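Local coordinates for protein prolyl oligopeptidase (Novosphingobium capsulatum, PDB 1YR2) that probably hydrolyses oligopeptides on the carboxyl side of proline, and to some extent alanine, as a serine peptidase of the prolyl oligopeptidase family, at residues I381-S386 / Q463-S468; V474-V479 / G555-A560. All coordinates share one frame; numbering follows the deposited sequence.

Contact 1 of 2, residues I381-S386 / Q463-S468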
loop_
_atom_site.group_PDB
_atom_site.type_symbol
_atom_site.label_atom_id
_atom_site.label_comp_id
_atom_site.label_asym_id
_atom_site.label_seq_id
_atom_site.Cartn_x
_atom_site.Cartn_y
_atom_site.Cartn_z
ATOM N N ILE A 381 -3.208 13.252 -3.919
ATOM C CA ILE A 381 -3.535 12.925 -2.535
ATOM C C ILE A 381 -4.054 14.226 -1.909
ATOM O O ILE A 381 -3.272 15.163 -1.661
ATOM C CB ILE A 381 -2.353 12.371 -1.748
ATOM C CG1 ILE A 381 -1.779 11.099 -2.400
ATOM C CG2 ILE A 381 -2.808 12.025 -0.325
ATOM C CD1 ILE A 381 -2.755 10.025 -2.641
ATOM N N HIS A 382 -5.361 14.236 -1.691
ATOM C CA HIS A 382 -6.126 15.332 -1.131
ATOM C C HIS A 382 -6.713 14.937 0.240
ATOM O O HIS A 382 -7.617 14.134 0.332
ATOM C CB HIS A 382 -7.266 15.646 -2.107
ATOM C CG HIS A 382 -8.042 16.880 -1.757
ATOM N ND1 HIS A 382 -7.509 18.141 -1.889
ATOM C CD2 HIS A 382 -9.308 17.049 -1.288
ATOM C CE1 HIS A 382 -8.406 19.041 -1.505
ATOM N NE2 HIS A 382 -9.500 18.403 -1.118
ATOM N N ASP A 383 -6.189 15.533 1.295
ATOM C CA ASP A 383 -6.544 15.163 2.678
ATOM C C ASP A 383 -6.568 13.637 2.898
ATOM O O ASP A 383 -7.561 13.055 3.343
ATOM C CB ASP A 383 -7.848 15.807 3.105
ATOM C CG ASP A 383 -7.770 17.335 3.161
ATOM O OD1 ASP A 383 -6.872 17.921 3.803
ATOM O OD2 ASP A 383 -8.626 18.029 2.601
ATOM N N ALA A 384 -5.446 13.014 2.589
ATOM C CA ALA A 384 -5.179 11.599 2.881
ATOM C C ALA A 384 -6.008 10.575 2.125
ATOM O O ALA A 384 -6.107 9.473 2.562
ATOM C CB ALA A 384 -5.268 11.368 4.399
ATOM N N LYS A 385 -6.550 10.948 0.970
ATOM C CA LYS A 385 -7.340 10.066 0.124
ATOM C C LYS A 385 -7.170 10.603 -1.309
ATOM O O LYS A 385 -6.602 11.664 -1.526
ATOM C CB LYS A 385 -8.816 10.084 0.568
ATOM C CG LYS A 385 -9.424 11.524 0.314
ATOM C CD LYS A 385 -10.792 11.737 0.773
ATOM C CE LYS A 385 -11.144 13.246 0.557
ATOM N NZ LYS A 385 -10.266 14.001 1.503
ATOM N N SER A 386 -7.661 9.877 -2.287
ATOM C CA SER A 386 -7.487 10.255 -3.671
ATOM C C SER A 386 -8.523 11.301 -4.109
ATOM O O SER A 386 -9.675 11.237 -3.744
ATOM C CB SER A 386 -7.519 9.036 -4.597
ATOM O OG SER A 386 -6.348 8.233 -4.466
ATOM N N GLN A 463 -14.998 10.653 6.497
ATOM C CA GLN A 463 -13.783 11.276 6.976
ATOM C C GLN A 463 -14.134 12.507 7.782
ATOM O O GLN A 463 -15.063 13.212 7.442
ATOM C CB GLN A 463 -12.843 11.668 5.809
ATOM C CG GLN A 463 -11.518 12.363 6.235
ATOM C CD GLN A 463 -10.608 12.679 5.060
ATOM O OE1 GLN A 463 -11.055 13.291 4.071
ATOM N NE2 GLN A 463 -9.349 12.218 5.133
ATOM N N VAL A 464 -13.459 12.676 8.913
ATOM C CA VAL A 464 -13.632 13.830 9.762
ATOM C C VAL A 464 -12.277 14.446 10.003
ATOM O O VAL A 464 -11.247 13.853 9.716
ATOM C CB VAL A 464 -14.332 13.482 11.107
ATOM C CG1 VAL A 464 -15.718 12.884 10.808
ATOM C CG2 VAL A 464 -13.493 12.520 11.961
ATOM N N PHE A 465 -12.282 15.646 10.538
ATOM C CA PHE A 465 -11.046 16.310 10.902
ATOM C C PHE A 465 -11.228 16.799 12.328
ATOM O O PHE A 465 -12.080 17.637 12.568
ATOM C CB PHE A 465 -10.788 17.486 9.941
ATOM C CG PHE A 465 -10.695 17.064 8.498
ATOM C CD1 PHE A 465 -11.833 16.976 7.710
ATOM C CD2 PHE A 465 -9.459 16.751 7.940
ATOM C CE1 PHE A 465 -11.744 16.555 6.364
ATOM C CE2 PHE A 465 -9.364 16.310 6.623
ATOM C CZ PHE A 465 -10.501 16.206 5.831
ATOM N N TYR A 466 -10.380 16.366 13.251
ATOM C CA TYR A 466 -10.569 16.689 14.667
ATOM C C TYR A 466 -9.341 17.415 15.217
ATOM O O TYR A 466 -8.233 17.123 14.791
ATOM C CB TYR A 466 -10.790 15.386 15.442
ATOM C CG TYR A 466 -9.577 14.498 15.481
ATOM C CD1 TYR A 466 -8.612 14.613 16.510
ATOM C CD2 TYR A 466 -9.374 13.519 14.517
ATOM C CE1 TYR A 466 -7.485 13.751 16.540
ATOM C CE2 TYR A 466 -8.245 12.694 14.546
ATOM C CZ TYR A 466 -7.304 12.835 15.541
ATOM O OH TYR A 466 -6.193 12.011 15.589
ATOM N N PRO A 467 -9.531 18.358 16.151
ATOM C CA PRO A 467 -8.397 19.055 16.773
ATOM C C PRO A 467 -7.643 18.189 17.811
ATOM O O PRO A 467 -8.218 17.488 18.652
ATOM C CB PRO A 467 -9.031 20.350 17.369
ATOM C CG PRO A 467 -10.465 19.977 17.679
ATOM C CD PRO A 467 -10.834 18.792 16.715
ATOM N N SER A 468 -6.320 18.191 17.682
ATOM C CA SER A 468 -5.460 17.598 18.667
ATOM C C SER A 468 -5.274 18.638 19.786
ATOM O O SER A 468 -5.833 19.732 19.711
ATOM C CB SER A 468 -4.124 17.198 18.026
ATOM O OG SER A 468 -3.338 16.486 18.941
#
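Q463 reaches from strand 459-467 to the turn between strands 375-382 and 385-392 and grips it with both ends of its amide. Its CB leaves the strand toward the turn; with CG anti to the backbone N (chi1 179°) and the chain extended beyond, CB and CG serve as a straight spacer, and Q463 CD arrives 3.5 Å from D383 O. There the amide divides. Q463 NE2 donates to D383 O at 2.7 Å, a nearly straight bond (N-H...O 162°) with the acceptor close to the amide plane of Q463. A384 CB lies 4.2 Å from Q463 NE2. Q463 OE1 accepts from K385 NZ at 2.8 Å, the ammonium lying in the carbonyl plane on a lone pair.

The turn is the hairpin end of a beta-propeller blade, and Q463 stands on an edge strand of the alpha/beta-hydrolase sheet, so the amide joins the two domains of a prolyl oligopeptidase. K385 curls back over its own hairpin: a bend at its last torsion brings K385 NZ to H382 O at 2.9 Å, with a weak bond to D383 O besides. The ammonium thus ties the hairpin together while presenting a donor to the other domain. F465 turns the edge of its ring to D383, F465 CZ lying 3.8 Å from D383 CB, the two side chains crossing nearly at right angles. The carboxylate plane stands 71° from the ring. The carboxylate itself is held by Y531, whose OH is hydrogen-bonded to D383 OD1.

Contact 2 of 2, residues V474-V479 / G555-A560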
loop_
_atom_site.group_PDB
_atom_site.type_symbol
_atom_site.label_atom_id
_atom_site.label_comp_id
_atom_site.label_asym_id
_atom_site.label_seq_id
_atom_site.Cartn_x
_atom_site.Cartn_y
_atom_site.Cartn_z
ATOM N N VAL A 474 -6.462 16.937 12.541
ATOM C CA VAL A 474 -5.956 15.674 12.073
ATOM C C VAL A 474 -7.132 14.980 11.376
ATOM O O VAL A 474 -8.264 14.958 11.887
ATOM C CB VAL A 474 -5.501 14.814 13.225
ATOM C CG1 VAL A 474 -4.916 13.497 12.728
ATOM C CG2 VAL A 474 -4.517 15.586 14.104
ATOM N N PRO A 475 -6.871 14.389 10.225
ATOM C CA PRO A 475 -7.898 13.574 9.562
ATOM C C PRO A 475 -8.095 12.195 10.224
ATOM O O PRO A 475 -7.177 11.572 10.737
ATOM C CB PRO A 475 -7.369 13.409 8.123
ATOM C CG PRO A 475 -6.123 14.233 8.022
ATOM C CD PRO A 475 -5.613 14.438 9.454
ATOM N N MET A 476 -9.334 11.761 10.235
ATOM C CA MET A 476 -9.675 10.397 10.632
ATOM C C MET A 476 -10.772 9.843 9.729
ATOM O O MET A 476 -11.744 10.536 9.418
ATOM C CB MET A 476 -10.122 10.346 12.084
ATOM C CG MET A 476 -10.577 8.967 12.564
ATOM S SD MET A 476 -10.611 8.890 14.374
ATOM C CE MET A 476 -11.591 10.291 14.784
ATOM N N PHE A 477 -10.611 8.566 9.348
ATOM C CA PHE A 477 -11.603 7.798 8.597
ATOM C C PHE A 477 -12.412 6.997 9.588
ATOM O O PHE A 477 -11.875 6.490 10.584
ATOM C CB PHE A 477 -10.955 6.775 7.644
ATOM C CG PHE A 477 -10.136 7.364 6.547
ATOM C CD1 PHE A 477 -10.718 8.163 5.587
ATOM C CD2 PHE A 477 -8.766 7.156 6.496
ATOM C CE1 PHE A 477 -9.960 8.759 4.599
ATOM C CE2 PHE A 477 -7.999 7.736 5.478
ATOM C CZ PHE A 477 -8.611 8.519 4.527
ATOM N N ILE A 478 -13.709 6.917 9.360
ATOM C CA ILE A 478 -14.607 6.090 10.175
ATOM C C ILE A 478 -15.423 5.250 9.212
ATOM O O ILE A 478 -16.043 5.794 8.282
ATOM C CB ILE A 478 -15.536 7.027 10.973
ATOM C CG1 ILE A 478 -14.724 7.860 11.949
ATOM C CG2 ILE A 478 -16.564 6.207 11.800
ATOM C CD1 ILE A 478 -15.471 9.057 12.409
ATOM N N VAL A 479 -15.439 3.942 9.419
ATOM C CA VAL A 479 -15.986 3.029 8.446
ATOM C C VAL A 479 -16.954 2.141 9.170
ATOM O O VAL A 479 -16.615 1.516 10.153
ATOM C CB VAL A 479 -14.884 2.131 7.843
ATOM C CG1 VAL A 479 -15.466 1.311 6.699
ATOM C CG2 VAL A 479 -13.748 2.968 7.338
ATOM N N GLY A 555 -9.309 9.039 19.961
ATOM C CA GLY A 555 -10.102 8.222 20.868
ATOM C C GLY A 555 -11.159 9.031 21.625
ATOM O O GLY A 555 -12.343 8.689 21.667
ATOM N N GLU A 556 -10.751 10.187 22.123
ATOM C CA GLU A 556 -11.675 11.087 22.799
ATOM C C GLU A 556 -12.812 11.565 21.894
ATOM O O GLU A 556 -13.948 11.674 22.334
ATOM C CB GLU A 556 -10.911 12.269 23.417
ATOM C CG GLU A 556 -10.047 11.819 24.574
ATOM C CD GLU A 556 -9.223 12.919 25.199
ATOM O OE1 GLU A 556 -8.669 13.784 24.465
ATOM O OE2 GLU A 556 -9.137 12.911 26.442
ATOM N N TRP A 557 -12.474 11.862 20.649
ATOM C CA TRP A 557 -13.387 12.425 19.671
ATOM C C TRP A 557 -14.461 11.398 19.365
ATOM O O TRP A 557 -15.636 11.727 19.272
ATOM C CB TRP A 557 -12.660 12.816 18.370
ATOM C CG TRP A 557 -13.501 13.591 17.456
ATOM C CD1 TRP A 557 -13.598 14.950 17.382
ATOM C CD2 TRP A 557 -14.438 13.068 16.518
ATOM N NE1 TRP A 557 -14.508 15.293 16.418
ATOM C CE2 TRP A 557 -15.042 14.161 15.875
ATOM C CE3 TRP A 557 -14.821 11.761 16.137
ATOM C CZ2 TRP A 557 -16.030 14.005 14.889
ATOM C CZ3 TRP A 557 -15.791 11.605 15.152
ATOM C CH2 TRP A 557 -16.414 12.722 14.567
ATOM N N LEU A 558 -14.054 10.156 19.203
ATOM C CA LEU A 558 -14.981 9.104 18.813
ATOM C C LEU A 558 -16.028 8.870 19.914
ATOM O O LEU A 558 -17.173 8.587 19.635
ATOM C CB LEU A 558 -14.215 7.833 18.545
ATOM C CG LEU A 558 -13.270 7.728 17.332
ATOM C CD1 LEU A 558 -12.286 6.501 17.411
ATOM C CD2 LEU A 558 -14.084 7.702 16.068
ATOM N N ILE A 559 -15.593 8.964 21.158
ATOM C CA ILE A 559 -16.482 8.830 22.320
ATOM C C ILE A 559 -17.372 10.031 22.471
ATOM O O ILE A 559 -18.586 9.875 22.691
ATOM C CB ILE A 559 -15.688 8.519 23.615
ATOM C CG1 ILE A 559 -14.981 7.176 23.437
ATOM C CG2 ILE A 559 -16.657 8.525 24.830
ATOM C CD1 ILE A 559 -13.984 6.789 24.489
ATOM N N ALA A 560 -16.791 11.218 22.319
ATOM C CA ALA A 560 -17.538 12.467 22.487
ATOM C C ALA A 560 -18.581 12.667 21.403
ATOM O O ALA A 560 -19.628 13.326 21.602
ATOM C CB ALA A 560 -16.581 13.633 22.503
#
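M476 and I478 extend from strand 473-481 onto W557 and L558 of helix 544-560, an apolar sheet-to-helix layer of the alpha/beta-hydrolase domain. The two axes pass 11.2 Å apart, with 52° between their directions, and the space is bridged by side chains alone; no hydrogen bond crosses it.

Contacts with the indole form one set. M476 runs out with CG anti to the backbone N (chi1 177°) and turns at chi3, which lays its methyl between the two helix residues; M476 CE approaches the indole obliquely, 3.8 Å from W557 CE3. One ring atom beyond CE3, I478 comes nearly perpendicular to the tryptophan side chain and places I478 CD1 3.8 Å from W557 CZ3.

Contacts with the leucine form the second set. M476 CE is 3.8 Å from L558 CD2, and M476 SD follows behind, 4.0 Å from that same L558 CD2. Replacing M476 by an alanine would probably open a gap between strand and helix and deprive both the six-membered ring of W557 and the CD2 methyl of L558 of a neighbour. Neighbouring parts of the fold border the layer: M476 also touches A554 one turn earlier on the helix, and L558 rests on A521 of strand 519-523. I478 and L558 run antiparallel to one another side by side, with I478 CD1 4.1 Å from L558 CD2.

In the fold
The centres of contacts 1 and 2 lie about 11 Å apart, and the contacts come in series along the chain, 381-386 / 463-468 closing before 474-479 / 555-560 opens. Consecutive antiparallel strands 459-467 and 473-481 join them at one margin of the eight-stranded hydrolase sheet, paired through V464 N to M476 O (2.8 Å) and V474 N to Y466 O (2.9 Å). Contact 1 looks outward from an edge strand to a propeller blade; contact 2 looks from its neighbour onto helix 544-560. Side chains also meet directly, Y466 CB lying 3.4 Å from W557 CD1. The edge strand that meets the propeller thus lies next to the strand that packs on helix 544-560, at a boundary where interdomain movement is thought to matter for catalysis.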